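Local coordinates for protein isomaltose glucohydrolase (Kribbella flavida, PDB 5Z3E) that hydrolyses the alpha-1,6-glucosidic linkage of isomaltose from its non-reducing end, releasing beta-D-glucose and D-glucose, in the breakdown of a starch-derived cyclic tetrasaccharide, at residues L41-H46 with H385-L389; H200-V206 with L255-L259. The protein carries 1 engineered substitution. All coordinates share one frame; numbering follows the deposited sequence.

Contact 1: residues L41-H46 with H385-L389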
ATOM      1  N   LEU A  41     -14.564  15.149   6.906  1.00 14.20           N
ATOM      2  CA  LEU A  41     -13.208  14.639   6.736  1.00 14.08           C
ATOM      3  C   LEU A  41     -13.064  13.905   5.400  1.00 13.10           C
ATOM      4  O   LEU A  41     -12.002  13.938   4.799  1.00 13.49           O
ATOM      5  CB  LEU A  41     -12.858  13.724   7.900  1.00 14.05           C
ATOM      6  CG  LEU A  41     -11.463  13.117   7.937  1.00 15.46           C
ATOM      7  CD1 LEU A  41     -10.360  14.163   7.758  1.00 18.25           C
ATOM      8  CD2 LEU A  41     -11.259  12.371   9.240  1.00 17.01           C
ATOM      9  N   ALA A  42     -14.120  13.268   4.918  1.00 12.80           N
ATOM     10  CA  ALA A  42     -14.067  12.647   3.592  1.00 13.23           C
ATOM     11  C   ALA A  42     -13.937  13.713   2.512  1.00 12.69           C
ATOM     12  O   ALA A  42     -13.116  13.584   1.598  1.00 13.10           O
ATOM     13  CB  ALA A  42     -15.276  11.761   3.359  1.00 13.83           C
ATOM     14  N   ARG A  43     -14.756  14.760   2.575  1.00 13.73           N
ATOM     15  CA  ARG A  43     -14.682  15.837   1.594  1.00 14.50           C
ATOM     16  C   ARG A  43     -13.300  16.459   1.620  1.00 13.71           C
ATOM     17  O   ARG A  43     -12.683  16.684   0.582  1.00 14.19           O
ATOM     18  CB  ARG A  43     -15.781  16.897   1.916  1.00 16.70           C
ATOM     19  CG  ARG A  43     -15.859  17.950   0.925  1.00 22.07           C
ATOM     20  CD  ARG A  43     -16.398  19.251   1.539  1.00 24.15           C
ATOM     21  NE  ARG A  43     -15.503  19.799   2.575  1.00 24.35           N
ATOM     22  CZ  ARG A  43     -14.275  20.301   2.358  1.00 24.01           C
ATOM     23  NH1 ARG A  43     -13.782  20.436   1.143  1.00 25.77           N
ATOM     24  NH2 ARG A  43     -13.550  20.709   3.387  1.00 25.39           N
ATOM     25  N   HIS A  44     -12.784  16.755   2.815  1.00 13.84           N
ATOM     26  CA  HIS A  44     -11.468  17.332   2.935  1.00 14.08           C
ATOM     27  C   HIS A  44     -10.395  16.395   2.399  1.00 13.51           C
ATOM     28  O   HIS A  44      -9.433  16.853   1.786  1.00 13.94           O
ATOM     29  CB  HIS A  44     -11.164  17.701   4.396  1.00 15.04           C
ATOM     30  CG  HIS A  44      -9.781  18.198   4.609  1.00 14.75           C
ATOM     31  ND1 HIS A  44      -9.352  19.441   4.162  1.00 16.95           N
ATOM     32  CD2 HIS A  44      -8.692  17.599   5.145  1.00 16.25           C
ATOM     33  CE1 HIS A  44      -8.072  19.579   4.436  1.00 18.30           C
ATOM     34  NE2 HIS A  44      -7.648  18.489   5.039  1.00 18.01           N
ATOM     35  N   SER A  45     -10.545  15.094   2.632  1.00 12.88           N
ATOM     36  CA  SER A  45      -9.580  14.131   2.130  1.00 11.86           C
ATOM     37  C   SER A  45      -9.495  14.183   0.613  1.00 12.08           C
ATOM     38  O   SER A  45      -8.404  14.169   0.035  1.00 12.46           O
ATOM     39  CB  SER A  45      -9.942  12.725   2.590  1.00 11.80           C
ATOM     40  OG  SER A  45      -9.731  12.552   3.992  1.00 12.54           O
ATOM     41  N   HIS A  46     -10.639  14.179  -0.058  1.00 12.05           N
ATOM     42  CA  HIS A  46     -10.635  14.323  -1.500  1.00 12.43           C
ATOM     43  C   HIS A  46      -9.977  15.624  -1.923  1.00 12.69           C
ATOM     44  O   HIS A  46      -9.168  15.663  -2.864  1.00 12.98           O
ATOM     45  CB  HIS A  46     -12.052  14.235  -2.041  1.00 13.65           C
ATOM     46  CG  HIS A  46     -12.141  14.642  -3.478  1.00 13.06           C
ATOM     47  ND1 HIS A  46     -12.532  15.882  -3.868  1.00 15.69           N
ATOM     48  CD2 HIS A  46     -11.851  13.969  -4.619  1.00 13.68           C
ATOM     49  CE1 HIS A  46     -12.460  15.959  -5.185  1.00 16.15           C
ATOM     50  NE2 HIS A  46     -12.065  14.811  -5.670  1.00 14.27           N
ATOM     51  N   HIS A 385      -5.063   9.939   4.034  1.00  9.94           N
ATOM     52  CA  HIS A 385      -6.327  10.358   3.475  1.00 10.00           C
ATOM     53  C   HIS A 385      -6.936   9.344   2.522  1.00  9.70           C
ATOM     54  O   HIS A 385      -8.145   9.124   2.522  1.00 10.42           O
ATOM     55  CB  HIS A 385      -6.179  11.736   2.824  1.00 10.95           C
ATOM     56  CG  HIS A 385      -5.987  12.834   3.832  1.00 11.41           C
ATOM     57  ND1 HIS A 385      -7.054  13.362   4.536  1.00 11.94           N
ATOM     58  CD2 HIS A 385      -4.882  13.452   4.309  1.00 12.43           C
ATOM     59  CE1 HIS A 385      -6.604  14.258   5.381  1.00 12.63           C
ATOM     60  NE2 HIS A 385      -5.282  14.347   5.279  1.00 13.53           N
ATOM     61  N   GLY A 386      -6.088   8.723   1.692  1.00  9.29           N
ATOM     62  CA  GLY A 386      -6.599   7.692   0.811  1.00  9.58           C
ATOM     63  C   GLY A 386      -7.205   6.532   1.563  1.00  8.89           C
ATOM     64  O   GLY A 386      -8.270   6.034   1.197  1.00  9.31           O
ATOM     65  N   MET A 387      -6.518   6.089   2.607  1.00  8.85           N
ATOM     66  CA  MET A 387      -7.021   4.985   3.406  1.00  9.24           C
ATOM     67  C   MET A 387      -8.289   5.351   4.170  1.00  9.47           C
ATOM     68  O   MET A 387      -9.189   4.525   4.330  1.00 10.13           O
ATOM     69  CB  MET A 387      -5.974   4.475   4.393  1.00 10.09           C
ATOM     70  CG  MET A 387      -4.757   3.911   3.820  1.00 11.92           C
ATOM     71  SD  MET A 387      -5.050   2.470   2.689  1.00 10.20           S
ATOM     72  CE  MET A 387      -5.565   1.261   3.831  1.00 17.79           C
ATOM     73  N   TYR A 388      -8.365   6.591   4.654  1.00 10.04           N
ATOM     74  CA  TYR A 388      -9.594   7.064   5.283  1.00 10.69           C
ATOM     75  C   TYR A 388     -10.768   6.951   4.306  1.00 10.33           C
ATOM     76  O   TYR A 388     -11.849   6.446   4.662  1.00 11.06           O
ATOM     77  CB  TYR A 388      -9.434   8.513   5.755  1.00 11.54           C
ATOM     78  CG  TYR A 388     -10.719   9.029   6.348  1.00 12.05           C
ATOM     79  CD1 TYR A 388     -11.057   8.734   7.646  1.00 13.11           C
ATOM     80  CD2 TYR A 388     -11.616   9.757   5.574  1.00 12.98           C
ATOM     81  CE1 TYR A 388     -12.266   9.158   8.167  1.00 15.37           C
ATOM     82  CE2 TYR A 388     -12.818  10.164   6.070  1.00 14.31           C
ATOM     83  CZ  TYR A 388     -13.142   9.904   7.367  1.00 15.40           C
ATOM     84  OH  TYR A 388     -14.358  10.287   7.899  1.00 17.17           O
ATOM     85  N   LEU A 389     -10.554   7.402   3.068  1.00 10.03           N
ATOM     86  CA  LEU A 389     -11.600   7.299   2.063  1.00 10.18           C
ATOM     87  C   LEU A 389     -12.025   5.866   1.813  1.00  9.67           C
ATOM     88  O   LEU A 389     -13.222   5.587   1.659  1.00 10.19           O
ATOM     89  CB  LEU A 389     -11.170   7.969   0.764  1.00 10.17           C
ATOM     90  CG  LEU A 389     -11.090   9.493   0.815  1.00 11.17           C
ATOM     91  CD1 LEU A 389     -10.555  10.007  -0.497  1.00 12.27           C
ATOM     92  CD2 LEU A 389     -12.477  10.103   1.099  1.00 13.32           C
TER

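Contact 2: residues H200-V206 with L255-L259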
ATOM      1  N   HIS A 200      15.326  -4.438   6.325  1.00  9.04           N
ATOM      2  CA  HIS A 200      15.569  -5.875   6.191  1.00  8.88           C
ATOM      3  C   HIS A 200      15.576  -6.378   4.743  1.00  7.83           C
ATOM      4  O   HIS A 200      14.793  -7.261   4.378  1.00  8.19           O
ATOM      5  CB  HIS A 200      14.611  -6.690   7.052  1.00 10.66           C
ATOM      6  CG  HIS A 200      14.625  -6.311   8.484  1.00 14.62           C
ATOM      7  ND1 HIS A 200      15.619  -6.619   9.320  1.00 19.17           N
ATOM      8  CD2 HIS A 200      13.734  -5.580   9.220  1.00 20.84           C
ATOM      9  CE1 HIS A 200      15.409  -6.102  10.554  1.00 18.20           C
ATOM     10  NE2 HIS A 200      14.228  -5.491  10.471  1.00 23.96           N
ATOM     11  N   VAL A 201      16.541  -5.897   3.974  1.00  8.00           N
ATOM     12  CA  VAL A 201      16.673  -6.208   2.558  1.00  7.81           C
ATOM     13  C   VAL A 201      16.878  -7.679   2.273  1.00  7.63           C
ATOM     14  O   VAL A 201      16.632  -8.130   1.157  1.00  8.86           O
ATOM     15  CB  VAL A 201      17.831  -5.400   1.957  1.00  9.64           C
ATOM     16  CG1 VAL A 201      19.193  -5.891   2.414  1.00 11.34           C
ATOM     17  CG2 VAL A 201      17.769  -5.378   0.446  1.00 12.10           C
ATOM     18  N   GLU A 202      17.383  -8.433   3.259  1.00  7.42           N
ATOM     19  CA  GLU A 202      17.692  -9.836   3.041  1.00  8.14           C
ATOM     20  C   GLU A 202      16.478 -10.754   3.159  1.00  7.05           C
ATOM     21  O   GLU A 202      16.574 -11.931   2.794  1.00  7.31           O
ATOM     22  CB  GLU A 202      18.803 -10.335   3.971  1.00  9.04           C
ATOM     23  CG  GLU A 202      18.434 -10.666   5.383  1.00 10.37           C
ATOM     24  CD  GLU A 202      18.364  -9.525   6.310  1.00 11.63           C
ATOM     25  OE1 GLU A 202      18.124  -8.349   5.928  1.00 12.44           O
ATOM     26  OE2 GLU A 202      18.576  -9.832   7.545  1.00 15.27           O
ATOM     27  N   HIS A 203      15.366 -10.238   3.679  1.00  7.16           N
ATOM     28  CA  HIS A 203      14.199 -11.035   3.941  1.00  7.00           C
ATOM     29  C   HIS A 203      13.141 -10.895   2.850  1.00  6.95           C
ATOM     30  O   HIS A 203      13.246 -10.060   1.957  1.00  7.52           O
ATOM     31  CB  HIS A 203      13.670 -10.716   5.366  1.00  7.33           C
ATOM     32  CG  HIS A 203      14.444 -11.410   6.420  1.00  7.64           C
ATOM     33  ND1 HIS A 203      14.561 -12.778   6.425  1.00  7.92           N
ATOM     34  CD2 HIS A 203      15.133 -10.947   7.495  1.00  8.55           C
ATOM     35  CE1 HIS A 203      15.286 -13.119   7.479  1.00  8.22           C
ATOM     36  NE2 HIS A 203      15.661 -12.029   8.134  1.00  8.70           N
ATOM     37  N   ARG A 204      12.140 -11.777   2.932  1.00  6.99           N
ATOM     38  CA  ARG A 204      11.007 -11.791   2.011  1.00  6.84           C
ATOM     39  C   ARG A 204       9.769 -11.563   2.851  1.00  6.60           C
ATOM     40  O   ARG A 204       9.400 -12.377   3.706  1.00  7.44           O
ATOM     41  CB  ARG A 204      10.971 -13.083   1.213  1.00  7.50           C
ATOM     42  CG  ARG A 204      12.200 -13.188   0.316  1.00  8.41           C
ATOM     43  CD  ARG A 204      12.209 -14.307  -0.653  1.00  8.26           C
ATOM     44  NE  ARG A 204      12.322 -15.599  -0.008  1.00  7.20           N
ATOM     45  CZ  ARG A 204      12.265 -16.733  -0.674  1.00  7.22           C
ATOM     46  NH1 ARG A 204      12.122 -16.719  -1.997  1.00  8.16           N
ATOM     47  NH2 ARG A 204      12.345 -17.886  -0.040  1.00  7.94           N
ATOM     48  N   HIS A 205       9.181 -10.397   2.649  1.00  6.66           N
ATOM     49  CA  HIS A 205       8.187  -9.848   3.557  1.00  6.87           C
ATOM     50  C   HIS A 205       6.801 -10.244   3.106  1.00  6.35           C
ATOM     51  O   HIS A 205       6.463 -10.112   1.937  1.00  6.87           O
ATOM     52  CB  HIS A 205       8.361  -8.332   3.636  1.00  6.99           C
ATOM     53  CG  HIS A 205       9.728  -7.995   4.071  1.00  7.47           C
ATOM     54  ND1 HIS A 205      10.114  -8.087   5.390  1.00  7.92           N
ATOM     55  CD2 HIS A 205      10.811  -7.676   3.320  1.00  8.03           C
ATOM     56  CE1 HIS A 205      11.400  -7.805   5.427  1.00  8.42           C
ATOM     57  NE2 HIS A 205      11.858  -7.562   4.194  1.00  8.80           N
ATOM     58  N   VAL A 206       5.970 -10.727   4.027  1.00  6.64           N
ATOM     59  CA  VAL A 206       4.681 -11.275   3.651  1.00  6.42           C
ATOM     60  C   VAL A 206       3.751 -10.206   3.072  1.00  6.66           C
ATOM     61  O   VAL A 206       3.017 -10.525   2.126  1.00  7.07           O
ATOM     62  CB  VAL A 206       4.097 -12.099   4.809  1.00  6.71           C
ATOM     63  CG1 VAL A 206       2.679 -12.556   4.529  1.00  7.42           C
ATOM     64  CG2 VAL A 206       4.989 -13.313   5.051  1.00  7.36           C
ATOM     65  N   LEU A 255      -0.496 -15.149   9.850  1.00  7.39           N
ATOM     66  CA  LEU A 255       0.598 -14.661   9.023  1.00  7.25           C
ATOM     67  C   LEU A 255       1.674 -14.038   9.902  1.00  7.06           C
ATOM     68  O   LEU A 255       1.406 -13.557  11.013  1.00  7.83           O
ATOM     69  CB  LEU A 255       0.081 -13.626   8.022  1.00  7.45           C
ATOM     70  CG  LEU A 255      -0.934 -14.144   6.993  1.00  7.52           C
ATOM     71  CD1 LEU A 255      -1.523 -12.991   6.218  1.00  9.40           C
ATOM     72  CD2 LEU A 255      -0.305 -15.130   6.040  1.00  9.00           C
ATOM     73  N   VAL A 256       2.899 -14.016   9.382  1.00  7.25           N
ATOM     74  CA  VAL A 256       4.036 -13.393  10.037  1.00  7.47           C
ATOM     75  C   VAL A 256       4.672 -12.347   9.145  1.00  7.04           C
ATOM     76  O   VAL A 256       4.441 -12.292   7.938  1.00  7.44           O
ATOM     77  CB  VAL A 256       5.058 -14.429  10.519  1.00  7.72           C
ATOM     78  CG1 VAL A 256       4.449 -15.301  11.604  1.00  9.00           C
ATOM     79  CG2 VAL A 256       5.580 -15.254   9.363  1.00  8.46           C
ATOM     80  N   LYS A 257       5.508 -11.530   9.776  0.58  7.16           N
ATOM     81  CA  LYS A 257       6.071 -10.354   9.164  0.58  7.52           C
ATOM     82  C   LYS A 257       6.924 -10.668   7.933  0.58  7.10           C
ATOM     83  O   LYS A 257       6.788 -10.019   6.882  0.58  7.48           O
ATOM     84  CB  LYS A 257       6.837  -9.658  10.279  0.58  9.00           C
ATOM     85  CG  LYS A 257       7.625  -8.513   9.934  0.58 10.26           C
ATOM     86  CD  LYS A 257       8.032  -7.748  11.193  0.58 10.42           C
ATOM     87  CE  LYS A 257       9.010  -6.781  10.833  0.58 12.78           C
ATOM     88  NZ  LYS A 257       8.462  -5.690  10.177  0.58  5.79           N
ATOM     89  N   TRP A 258       7.816 -11.625   8.044  1.00  7.20           N
ATOM     90  CA  TRP A 258       8.601 -12.093   6.912  1.00  7.03           C
ATOM     91  C   TRP A 258       8.720 -13.598   7.015  1.00  6.83           C
ATOM     92  O   TRP A 258       8.533 -14.207   8.070  1.00  7.38           O
ATOM     93  CB  TRP A 258       9.954 -11.380   6.794  1.00  7.31           C
ATOM     94  CG  TRP A 258      10.927 -11.496   7.936  1.00  7.71           C
ATOM     95  CD1 TRP A 258      11.623 -12.605   8.327  1.00  7.96           C
ATOM     96  CD2 TRP A 258      11.408 -10.419   8.750  1.00  8.61           C
ATOM     97  NE1 TRP A 258      12.497 -12.277   9.336  1.00  8.57           N
ATOM     98  CE2 TRP A 258      12.390 -10.942   9.606  1.00  9.06           C
ATOM     99  CE3 TRP A 258      11.123  -9.068   8.819  1.00 10.78           C
ATOM    100  CZ2 TRP A 258      13.089 -10.142  10.523  1.00 10.90           C
ATOM    101  CZ3 TRP A 258      11.802  -8.285   9.734  1.00 12.94           C
ATOM    102  CH2 TRP A 258      12.771  -8.827  10.569  1.00 13.59           C
ATOM    103  N   LEU A 259       9.012 -14.235   5.882  1.00  6.78           N
ATOM    104  CA  LEU A 259       9.153 -15.684   5.887  1.00  6.74           C
ATOM    105  C   LEU A 259      10.174 -16.077   6.922  1.00  6.95           C
ATOM    106  O   LEU A 259      11.268 -15.480   6.979  1.00  7.58           O
ATOM    107  CB  LEU A 259       9.598 -16.188   4.514  1.00  7.04           C
ATOM    108  CG  LEU A 259       8.707 -15.814   3.326  1.00  7.19           C
ATOM    109  CD1 LEU A 259       9.268 -16.447   2.083  1.00  7.90           C
ATOM    110  CD2 LEU A 259       7.233 -16.199   3.538  1.00  7.38           C
TER
HETATM  111  O   HOH W   1      12.502 -13.886   4.962  1.00  7.51           O

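Contact 1: residues L41-H46 with H385-L389
The hydroxyl of S45 links the two helices: H385 ND1 donates to S45 OG over 2.8 Å, and S45 OG donates in turn to the carbonyl oxygen L41 O, also 2.8 Å away, one turn back in its own helix. The bond from H385 lies in the imidazole plane, so the ring meets the serine at its edge; it helps set the ring's rotation, and donation to L41 O directs the hydroxyl. L41 O is gripped twice, since S45 N and S45 OG reach it from opposite faces of its plane. L41 CD2 lies over the Y388 ring in a CH-pi contact, 3.8 Å from its centroid. Both side chains leave the backbone with CG anti to N (chi1 -178° for L41, 177° for Y388), which carries them across one another. A42 CB meets the same ring at its edge, 4.0 Å from Y388 CE2, while L389 CD2 packs 3.6 Å from A42 O. The phenol hydroxyl is held by L38 O. H44 CD2 lies 3.9 Å from H385 CE1, the rings oblique, with H44 NE2 bonded to D352. The axes of segments 41-46 and 385-389 approach to 9.2 Å in an oblique crossing, N-to-C directions at 135°, that joins helices 32-52 and 382-394, consistent with the (alpha/alpha)6 barrel of glycoside hydrolase family 15. Helix 333-344 packs on L41 and Y388, helix 74-87 on H46 and L389.

Contact 2: residues H200-V206 with L255-L259
W258 lays its indole against H203 in a face-to-face stack, the imidazole and the five-membered ring 3.7 Å apart between centroids with planes at 13°. W258 chi1 of 60° sets CG between the backbone N and carbonyl carbon, turning the indole toward the histidines. Its far end lies over the face of the H200 ring, W258 CZ3 standing 3.4 Å from H200 CD2, while H205 packs against its six-membered ring with the planes nearly perpendicular. With W258 cut back to alanine, H203 would probably lose its stacking partner and a gap would open beside the H200 and H205 rings. Next to the indole, L259 N donates to R204 O at 2.9 Å, almost straight, and V206 N to K257 O at 3.1 Å from above the carbonyl plane. V206 brings CG2 within 3.1 Å of V256 O, and L259 CD2 touches the same methyl. One water joins H203 ND1, R204 N and L259 O. The pattern is a single beta bridge between two loops, H205 with W258, whose two residues also belong to an aromatic cluster with H200 and H203; H205, at the N-cap position before helix 206-220, also touches D195, the predicted proton acceptor, placing the cluster beside the active-site region.

Contacts 1 and 2 lie on opposite sides of the chain's centre, their own centres 30 Å apart and their nearest atoms about 15 Å apart, so they do not touch. Contact 1 brings together segments whose closest ends are 339 positions apart, and both loops of contact 2 fall within that span. The H385 side chain is about 10 Å from that of A355, an engineered residue at the position inferred to be a proton acceptor. In contact 2, the H205 side chain is about 3 Å from that of D195, the predicted proton acceptor, and H200 is about 9 Å, side chain to side chain, from E198, the inferred proton donor. A bound citrate, probably from crystallisation, sits about 3 Å from the H44 side chain.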